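Local atomic coordinates of ADP-dependent (S)-NAD(P)H-hydrate dehydratase (Streptococcus mutans, PDB entry 3BGK), a protein that probably catalyses the ADP-dependent dehydration of the S-form of NAD(P)HX, a damaged hydrated form of NAD(P)H, thereby helping to repair these cofactors. Residues A126-M131 / G259-F264; E216-A221 / T266-V271; Y281-L286 / Y291-T296. One frame throughout, in Å; residues are numbered along the deposited sequence.

Contact 1 opens first along the chain, at strand 128-131, and closes across 127 intervening residues in the C-terminal part of helix 249-263. Contact 2 starts within that loop, at strand 218-221, but closes beyond it, at the start of helix 268-287, so the two loops cross. Both bring consecutive helices to the same mixed sheet, and they touch each other: V271 packs against F260, V261 and F264. Contact 3 follows in series and is local, closing a loop of only four residues between the far end of helix 268-287 and the approach to helix 295-310. Helix 268-287 is thus held near its beginning by contact 2 and near its end by contact 3.

Contact 1. Residues A126-M131 / G259-F264; sequences ADVVLM and GFVAQF
V128 meets V261 and A262 where a helix packs on the central sheet of an alpha/beta three-layer sandwich, the ribokinase-like fold of the NnrD/CARKD family. Just before the strand, D127 hydrogen-bonds through OD2 to the backbone N of R60, the first residue of the neighbouring parallel strand 60-64. V128 then carries the contact from segment 126-131. Its backbone bonds to R60 and L62, while its side chain points out of the sheet at helix 249-263; with CG1 anti to the backbone N (chi1 169°), both methyl groups face V261. CG2 also lies 4.1 Å from CA of A262 and 4.4 Å from its CB. The CA atoms of V128 and A262 are 6.3 Å apart, consistent with a close approach of strand and helix backbones at this small residue. Further along the strand, V129 faces the other layer, against V148 of helix 139-151, and L130 lies on I159 and D161 of the parallel strand 157-161. On the helix side, Q263 and F264 pack on Y291 of a second subunit. At the centre of this buried contact, the two valines cross at about a right angle, with CG2 of V261 set 3.7 Å from CG2 of V128 and 4.0 Å from its CG1.

Contact 2. Residues E216-A221 / T266-V271; sequences ETILVA and TDRFEV
I218 lays its CD1 methyl against the first turn of helix 268-287, over the root of R268, where a sheet strand packs on a covering helix of the alpha/beta sandwich. This one methyl is 3.6 Å from the carbonyl O of R268 and 3.7 Å from its CG, and it stands 3.8 Å from the backbone N of F269. With CG1 anti to the carbonyl carbon (chi1 -58°), the long branch of the isoleucine runs from the strand into the helix start. R268 extends back toward the strand, then bends at chi3 (46°), which brings its guanidinium beside E216. There NH2 meets the aliphatic CB of E216 at 3.5 Å, the carbon lying at the guanidinium edge, in its plane. The glutamate chain folds away at chi2, leaving OE2 5.7 Å from NH2 of R268; the opposite charges may attract each other weakly, but their atoms do not touch. The contact is van der Waals, aliphatic carbon set against helix backbone and a guanidinium edge. Around it, I218 and F269 both lean on I228 of the antiparallel strand 227-230, strand 218-221 bonds through its backbone to the parallel strand 181-184, and V271 packs on I45 of helix 39-45.

Contact 3. Residues Y281-L286 / Y291-T296; sequences YIADQL and YVVLPT
V293 fits against A283 and L286, joining the closing turns of helix 268-287 to the linker that leads into helix 295-310, a short connection between consecutive helices late in the ribokinase-like domain. Ahead of it, Y291 points away from helix 268-287, and V292 likewise turns from that helix. V293 points the opposite way and makes nearly all of the contact from segment 291-296. With CG1 anti to the backbone N (chi1 176°), its two methyls spread over different parts of the helix. CG1 meets L286, 3.7 Å from CD1 and 3.8 Å from CB, the two side chains crossing at about a right angle, and it is also 4.3 Å from CB of A283. CG2 instead comes up to the backbone, 3.5 Å from the carbonyl O of A283 and 3.8 Å from the carbonyl C of L286. Y243 bonds V293 through its backbone and D284 through its hydroxyl. L294 then occupies the N-cap position of the next helix, its side chain directed away from helix 268-287. The linker also faces the third subunit, another copy of this protein, where the hydroxyl of Y291 is hydrogen-bonded to the carbonyl O of K47, L294 packs on N83, and OG1 of T296 bonds to E107. Between the two segments themselves, methyl groups meet alkyl side chains and helix carbonyl groups, so the fit of V293 depends on shape and burial and sets no directional bond between helix and linker.

Contact 1. Residues A126-M131 / G259-F264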
loop_
_atom_site.group_PDB
_atom_site.type_symbol
_atom_site.label_atom_id
_atom_site.label_comp_id
_atom_site.label_asym_id
_atom_site.label_seq_id
_atom_site.Cartn_x
_atom_site.Cartn_y
_atom_site.Cartn_z
ATOM N N ALA A 126 -24.543 -9.500 -10.817
ATOM C CA ALA A 126 -24.009 -10.312 -9.720
ATOM C C ALA A 126 -24.768 -11.624 -9.516
ATOM O O ALA A 126 -25.982 -11.685 -9.733
ATOM C CB ALA A 126 -24.013 -9.500 -8.428
ATOM N N ASP A 127 -24.045 -12.665 -9.096
ATOM C CA ASP A 127 -24.650 -13.930 -8.657
ATOM C C ASP A 127 -24.887 -13.926 -7.146
ATOM O O ASP A 127 -25.841 -14.522 -6.653
ATOM C CB ASP A 127 -23.748 -15.115 -9.004
ATOM C CG ASP A 127 -23.425 -15.198 -10.479
ATOM O OD1 ASP A 127 -24.366 -15.239 -11.305
ATOM O OD2 ASP A 127 -22.221 -15.232 -10.816
ATOM N N VAL A 128 -23.995 -13.254 -6.422
ATOM C CA VAL A 128 -24.040 -13.171 -4.966
ATOM C C VAL A 128 -23.933 -11.706 -4.554
ATOM O O VAL A 128 -23.064 -10.983 -5.041
ATOM C CB VAL A 128 -22.886 -13.991 -4.328
ATOM C CG1 VAL A 128 -22.747 -13.693 -2.831
ATOM C CG2 VAL A 128 -23.099 -15.489 -4.564
ATOM N N VAL A 129 -24.827 -11.266 -3.676
ATOM C CA VAL A 129 -24.781 -9.899 -3.167
ATOM C C VAL A 129 -24.539 -9.909 -1.661
ATOM O O VAL A 129 -25.367 -10.402 -0.886
ATOM C CB VAL A 129 -26.049 -9.078 -3.538
ATOM C CG1 VAL A 129 -26.010 -7.681 -2.899
ATOM C CG2 VAL A 129 -26.185 -8.961 -5.056
ATOM N N LEU A 130 -23.379 -9.393 -1.258
ATOM C CA LEU A 130 -23.045 -9.270 0.151
ATOM C C LEU A 130 -23.237 -7.827 0.587
ATOM O O LEU A 130 -22.440 -6.948 0.262
ATOM C CB LEU A 130 -21.614 -9.753 0.443
ATOM C CG LEU A 130 -20.967 -9.413 1.796
ATOM C CD1 LEU A 130 -21.835 -9.798 3.006
ATOM C CD2 LEU A 130 -19.599 -10.056 1.901
HETATM N N MSE A 131 -24.301 -7.591 1.335
HETATM C CA MSE A 131 -24.593 -6.257 1.808
HETATM C C MSE A 131 -24.451 -6.199 3.320
HETATM O O MSE A 131 -24.932 -7.078 4.023
HETATM C CB MSE A 131 -25.996 -5.868 1.371
HETATM C CG MSE A 131 -26.396 -4.451 1.704
HETATM SE SE MSE A 131 -28.267 -4.142 1.255
HETATM C CE MSE A 131 -29.057 -5.775 1.976
ATOM N N GLY A 259 -17.265 -15.656 -1.087
ATOM C CA GLY A 259 -16.393 -16.238 -2.097
ATOM C C GLY A 259 -16.671 -17.719 -2.293
ATOM O O GLY A 259 -16.619 -18.231 -3.428
ATOM N N PHE A 260 -16.972 -18.409 -1.191
ATOM C CA PHE A 260 -17.302 -19.828 -1.248
ATOM C C PHE A 260 -18.592 -20.071 -2.026
ATOM O O PHE A 260 -18.602 -20.870 -2.969
ATOM C CB PHE A 260 -17.379 -20.431 0.159
ATOM C CG PHE A 260 -16.061 -20.957 0.676
ATOM C CD1 PHE A 260 -14.940 -20.128 0.762
ATOM C CD2 PHE A 260 -15.947 -22.277 1.097
ATOM C CE1 PHE A 260 -13.725 -20.608 1.245
ATOM C CE2 PHE A 260 -14.736 -22.776 1.588
ATOM C CZ PHE A 260 -13.621 -21.938 1.666
ATOM N N VAL A 261 -19.662 -19.361 -1.655
ATOM C CA VAL A 261 -20.982 -19.564 -2.262
ATOM C C VAL A 261 -21.000 -19.187 -3.747
ATOM O O VAL A 261 -21.800 -19.720 -4.522
ATOM C CB VAL A 261 -22.133 -18.845 -1.491
ATOM C CG1 VAL A 261 -22.229 -19.356 -0.060
ATOM C CG2 VAL A 261 -21.958 -17.334 -1.508
ATOM N N ALA A 262 -20.093 -18.291 -4.130
ATOM C CA ALA A 262 -19.931 -17.864 -5.521
ATOM C C ALA A 262 -19.446 -18.984 -6.448
ATOM O O ALA A 262 -19.837 -19.037 -7.607
ATOM C CB ALA A 262 -18.987 -16.669 -5.594
ATOM N N GLN A 263 -18.609 -19.878 -5.928
ATOM C CA GLN A 263 -17.940 -20.894 -6.748
ATOM C C GLN A 263 -18.376 -22.337 -6.474
ATOM O O GLN A 263 -18.256 -23.185 -7.359
ATOM C CB GLN A 263 -16.409 -20.772 -6.613
ATOM C CG GLN A 263 -15.886 -20.991 -5.190
ATOM C CD GLN A 263 -14.525 -20.370 -4.942
ATOM O OE1 GLN A 263 -13.503 -20.849 -5.429
ATOM N NE2 GLN A 263 -14.503 -19.311 -4.151
ATOM N N PHE A 264 -18.851 -22.623 -5.259
ATOM C CA PHE A 264 -19.281 -23.988 -4.907
ATOM C C PHE A 264 -20.809 -24.071 -4.809
ATOM O O PHE A 264 -21.405 -23.547 -3.864
ATOM C CB PHE A 264 -18.637 -24.468 -3.598
ATOM C CG PHE A 264 -17.141 -24.328 -3.559
ATOM C CD1 PHE A 264 -16.329 -25.077 -4.404
ATOM C CD2 PHE A 264 -16.537 -23.455 -2.653
ATOM C CE1 PHE A 264 -14.935 -24.950 -4.360
ATOM C CE2 PHE A 264 -15.137 -23.321 -2.596
ATOM C CZ PHE A 264 -14.341 -24.070 -3.451
#

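Contact 2. Residues E216-A221 / T266-V271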
loop_
_atom_site.group_PDB
_atom_site.type_symbol
_atom_site.label_atom_id
_atom_site.label_comp_id
_atom_site.label_asym_id
_atom_site.label_seq_id
_atom_site.Cartn_x
_atom_site.Cartn_y
_atom_site.Cartn_z
ATOM N N GLU A 216 -34.879 -22.265 3.597
ATOM C CA GLU A 216 -33.494 -22.466 3.160
ATOM C C GLU A 216 -32.498 -21.497 3.822
ATOM O O GLU A 216 -31.284 -21.649 3.675
ATOM C CB GLU A 216 -33.398 -22.376 1.631
ATOM C CG GLU A 216 -34.243 -23.404 0.859
ATOM C CD GLU A 216 -35.666 -22.926 0.547
ATOM O OE1 GLU A 216 -36.358 -22.410 1.455
ATOM O OE2 GLU A 216 -36.099 -23.078 -0.615
ATOM N N THR A 217 -33.021 -20.515 4.555
ATOM C CA THR A 217 -32.203 -19.492 5.202
ATOM C C THR A 217 -31.116 -20.109 6.074
ATOM O O THR A 217 -31.382 -20.987 6.898
ATOM C CB THR A 217 -33.067 -18.523 6.042
ATOM O OG1 THR A 217 -34.135 -18.022 5.232
ATOM C CG2 THR A 217 -32.244 -17.346 6.568
ATOM N N ILE A 218 -29.888 -19.650 5.859
ATOM C CA ILE A 218 -28.752 -20.050 6.674
ATOM C C ILE A 218 -28.421 -18.908 7.622
ATOM O O ILE A 218 -28.375 -17.750 7.215
ATOM C CB ILE A 218 -27.517 -20.406 5.810
ATOM C CG1 ILE A 218 -27.859 -21.526 4.823
ATOM C CG2 ILE A 218 -26.339 -20.823 6.686
ATOM C CD1 ILE A 218 -27.041 -21.495 3.556
ATOM N N LEU A 219 -28.224 -19.241 8.892
ATOM C CA LEU A 219 -27.782 -18.273 9.872
ATOM C C LEU A 219 -26.399 -18.664 10.362
ATOM O O LEU A 219 -26.167 -19.802 10.770
ATOM C CB LEU A 219 -28.763 -18.197 11.041
ATOM C CG LEU A 219 -28.414 -17.298 12.232
ATOM C CD1 LEU A 219 -28.733 -15.855 11.919
ATOM C CD2 LEU A 219 -29.173 -17.752 13.460
ATOM N N VAL A 220 -25.479 -17.712 10.297
ATOM C CA VAL A 220 -24.145 -17.891 10.830
ATOM C C VAL A 220 -24.085 -17.059 12.103
ATOM O O VAL A 220 -23.964 -15.836 12.050
ATOM C CB VAL A 220 -23.053 -17.448 9.821
ATOM C CG1 VAL A 220 -21.667 -17.689 10.386
ATOM C CG2 VAL A 220 -23.212 -18.175 8.495
ATOM N N ALA A 221 -24.199 -17.725 13.247
ATOM C CA ALA A 221 -24.240 -17.034 14.529
ATOM C C ALA A 221 -22.833 -16.712 15.030
ATOM O O ALA A 221 -22.297 -17.406 15.898
ATOM C CB ALA A 221 -25.027 -17.850 15.562
ATOM N N THR A 266 -22.910 -26.775 -4.684
ATOM C CA THR A 266 -23.533 -27.893 -3.987
ATOM C C THR A 266 -24.279 -27.371 -2.743
ATOM O O THR A 266 -24.555 -26.166 -2.656
ATOM C CB THR A 266 -22.506 -29.004 -3.659
ATOM O OG1 THR A 266 -23.194 -30.155 -3.152
ATOM C CG2 THR A 266 -21.458 -28.517 -2.642
ATOM N N ASP A 267 -24.618 -28.253 -1.801
ATOM C CA ASP A 267 -25.405 -27.861 -0.622
ATOM C C ASP A 267 -24.913 -26.555 0.008
ATOM O O ASP A 267 -23.768 -26.464 0.469
ATOM C CB ASP A 267 -25.430 -28.981 0.421
ATOM C CG ASP A 267 -26.444 -28.728 1.527
ATOM O OD1 ASP A 267 -27.489 -28.090 1.255
ATOM O OD2 ASP A 267 -26.196 -29.172 2.672
ATOM N N ARG A 268 -25.789 -25.554 0.024
ATOM C CA ARG A 268 -25.419 -24.210 0.464
ATOM C C ARG A 268 -25.071 -24.112 1.960
ATOM O O ARG A 268 -24.221 -23.301 2.346
ATOM C CB ARG A 268 -26.499 -23.201 0.070
ATOM C CG ARG A 268 -26.014 -21.742 0.036
ATOM C CD ARG A 268 -27.027 -20.803 -0.627
ATOM N NE ARG A 268 -28.394 -21.031 -0.149
ATOM C CZ ARG A 268 -29.352 -21.647 -0.844
ATOM N NH1 ARG A 268 -29.111 -22.099 -2.071
ATOM N NH2 ARG A 268 -30.557 -21.805 -0.310
ATOM N N PHE A 269 -25.713 -24.933 2.789
ATOM C CA PHE A 269 -25.370 -25.005 4.209
ATOM C C PHE A 269 -23.933 -25.486 4.425
ATOM O O PHE A 269 -23.207 -24.931 5.249
ATOM C CB PHE A 269 -26.342 -25.910 4.979
ATOM C CG PHE A 269 -25.902 -26.209 6.393
ATOM C CD1 PHE A 269 -26.284 -25.381 7.445
ATOM C CD2 PHE A 269 -25.096 -27.310 6.669
ATOM C CE1 PHE A 269 -25.877 -25.649 8.746
ATOM C CE2 PHE A 269 -24.679 -27.587 7.964
ATOM C CZ PHE A 269 -25.072 -26.753 9.007
ATOM N N GLU A 270 -23.530 -26.520 3.695
ATOM C CA GLU A 270 -22.199 -27.086 3.874
ATOM C C GLU A 270 -21.120 -26.166 3.303
ATOM O O GLU A 270 -20.010 -26.080 3.850
ATOM C CB GLU A 270 -22.118 -28.485 3.269
ATOM C CG GLU A 270 -23.096 -29.485 3.906
ATOM C CD GLU A 270 -22.786 -30.934 3.553
ATOM O OE1 GLU A 270 -22.401 -31.209 2.386
ATOM O OE2 GLU A 270 -22.928 -31.798 4.449
ATOM N N VAL A 271 -21.470 -25.471 2.219
ATOM C CA VAL A 271 -20.587 -24.504 1.565
ATOM C C VAL A 271 -20.264 -23.338 2.499
ATOM O O VAL A 271 -19.100 -22.966 2.660
ATOM C CB VAL A 271 -21.186 -23.986 0.221
ATOM C CG1 VAL A 271 -20.426 -22.767 -0.278
ATOM C CG2 VAL A 271 -21.159 -25.076 -0.831
#

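Contact 3. Residues Y281-L286 / Y291-T296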
loop_
_atom_site.group_PDB
_atom_site.type_symbol
_atom_site.label_atom_id
_atom_site.label_comp_id
_atom_site.label_asym_id
_atom_site.label_seq_id
_atom_site.Cartn_x
_atom_site.Cartn_y
_atom_site.Cartn_z
ATOM N N TYR A 281 -9.822 -22.076 11.044
ATOM C CA TYR A 281 -8.730 -23.026 10.845
ATOM C C TYR A 281 -7.437 -22.311 10.475
ATOM O O TYR A 281 -6.371 -22.659 10.982
ATOM C CB TYR A 281 -9.108 -24.050 9.774
ATOM C CG TYR A 281 -7.997 -24.979 9.347
ATOM C CD1 TYR A 281 -7.741 -26.153 10.043
ATOM C CD2 TYR A 281 -7.220 -24.695 8.228
ATOM C CE1 TYR A 281 -6.722 -27.017 9.648
ATOM C CE2 TYR A 281 -6.208 -25.543 7.827
ATOM C CZ TYR A 281 -5.964 -26.705 8.539
ATOM O OH TYR A 281 -4.957 -27.558 8.133
ATOM N N ILE A 282 -7.536 -21.315 9.594
ATOM C CA ILE A 282 -6.378 -20.506 9.203
ATOM C C ILE A 282 -5.862 -19.701 10.406
ATOM O O ILE A 282 -4.653 -19.661 10.670
ATOM C CB ILE A 282 -6.692 -19.599 7.978
ATOM C CG1 ILE A 282 -6.871 -20.458 6.720
ATOM C CG2 ILE A 282 -5.591 -18.565 7.766
ATOM C CD1 ILE A 282 -7.612 -19.772 5.573
ATOM N N ALA A 283 -6.790 -19.094 11.144
ATOM C CA ALA A 283 -6.470 -18.337 12.350
ATOM C C ALA A 283 -5.724 -19.209 13.359
ATOM O O ALA A 283 -4.760 -18.749 13.984
ATOM C CB ALA A 283 -7.736 -17.749 12.970
ATOM N N ASP A 284 -6.166 -20.467 13.496
ATOM C CA ASP A 284 -5.484 -21.458 14.341
ATOM C C ASP A 284 -4.054 -21.713 13.895
ATOM O O ASP A 284 -3.160 -21.796 14.733
ATOM C CB ASP A 284 -6.260 -22.783 14.413
ATOM C CG ASP A 284 -7.330 -22.782 15.503
ATOM O OD1 ASP A 284 -7.919 -21.709 15.770
ATOM O OD2 ASP A 284 -7.587 -23.851 16.102
ATOM N N GLN A 285 -3.834 -21.835 12.590
ATOM C CA GLN A 285 -2.476 -22.022 12.060
ATOM C C GLN A 285 -1.579 -20.816 12.301
ATOM O O GLN A 285 -0.426 -20.971 12.711
ATOM C CB GLN A 285 -2.506 -22.333 10.570
ATOM C CG GLN A 285 -2.643 -23.802 10.265
ATOM C CD GLN A 285 -2.729 -24.078 8.785
ATOM O OE1 GLN A 285 -2.420 -23.223 7.946
ATOM N NE2 GLN A 285 -3.149 -25.287 8.449
ATOM N N LEU A 286 -2.118 -19.622 12.054
ATOM C CA LEU A 286 -1.383 -18.374 12.250
ATOM C C LEU A 286 -1.109 -18.048 13.725
ATOM O O LEU A 286 -0.193 -17.273 14.030
ATOM C CB LEU A 286 -2.104 -17.196 11.565
ATOM C CG LEU A 286 -2.065 -17.143 10.034
ATOM C CD1 LEU A 286 -2.957 -16.042 9.498
ATOM C CD2 LEU A 286 -0.631 -16.982 9.521
ATOM N N TYR A 291 0.292 -13.619 18.559
ATOM C CA TYR A 291 -0.492 -13.389 19.764
ATOM C C TYR A 291 -1.922 -12.995 19.410
ATOM O O TYR A 291 -2.875 -13.498 20.001
ATOM C CB TYR A 291 0.169 -12.295 20.586
ATOM C CG TYR A 291 -0.313 -12.196 22.007
ATOM C CD1 TYR A 291 -0.007 -13.183 22.940
ATOM C CD2 TYR A 291 -1.047 -11.092 22.431
ATOM C CE1 TYR A 291 -0.441 -13.079 24.252
ATOM C CE2 TYR A 291 -1.484 -10.977 23.737
ATOM C CZ TYR A 291 -1.177 -11.971 24.643
ATOM O OH TYR A 291 -1.604 -11.849 25.943
ATOM N N VAL A 292 -2.051 -12.074 18.456
ATOM C CA VAL A 292 -3.316 -11.786 17.783
ATOM C C VAL A 292 -3.174 -12.185 16.308
ATOM O O VAL A 292 -2.097 -12.056 15.728
ATOM C CB VAL A 292 -3.730 -10.288 17.939
ATOM C CG1 VAL A 292 -2.908 -9.366 17.036
ATOM C CG2 VAL A 292 -5.204 -10.101 17.666
ATOM N N VAL A 293 -4.247 -12.700 15.715
ATOM C CA VAL A 293 -4.245 -12.987 14.280
ATOM C C VAL A 293 -5.113 -11.939 13.585
ATOM O O VAL A 293 -6.321 -11.870 13.805
ATOM C CB VAL A 293 -4.713 -14.432 13.955
ATOM C CG1 VAL A 293 -4.780 -14.663 12.442
ATOM C CG2 VAL A 293 -3.787 -15.444 14.591
ATOM N N LEU A 294 -4.478 -11.111 12.760
ATOM C CA LEU A 294 -5.179 -10.005 12.115
ATOM C C LEU A 294 -5.967 -10.465 10.892
ATOM O O LEU A 294 -5.502 -11.323 10.138
ATOM C CB LEU A 294 -4.215 -8.857 11.764
ATOM C CG LEU A 294 -3.463 -8.152 12.901
ATOM C CD1 LEU A 294 -2.629 -7.001 12.354
ATOM C CD2 LEU A 294 -4.403 -7.664 14.014
ATOM N N PRO A 295 -7.163 -9.886 10.695
ATOM C CA PRO A 295 -8.064 -10.240 9.592
ATOM C C PRO A 295 -7.380 -10.254 8.212
ATOM O O PRO A 295 -7.591 -11.190 7.436
ATOM C CB PRO A 295 -9.133 -9.149 9.661
ATOM C CG PRO A 295 -9.140 -8.720 11.092
ATOM C CD PRO A 295 -7.723 -8.813 11.543
ATOM N N THR A 296 -6.557 -9.249 7.916
ATOM C CA THR A 296 -5.839 -9.207 6.629
ATOM C C THR A 296 -4.728 -10.252 6.515
ATOM O O THR A 296 -4.333 -10.605 5.399
ATOM C CB THR A 296 -5.223 -7.820 6.326
ATOM O OG1 THR A 296 -4.317 -7.457 7.377
ATOM C CG2 THR A 296 -6.306 -6.761 6.178
#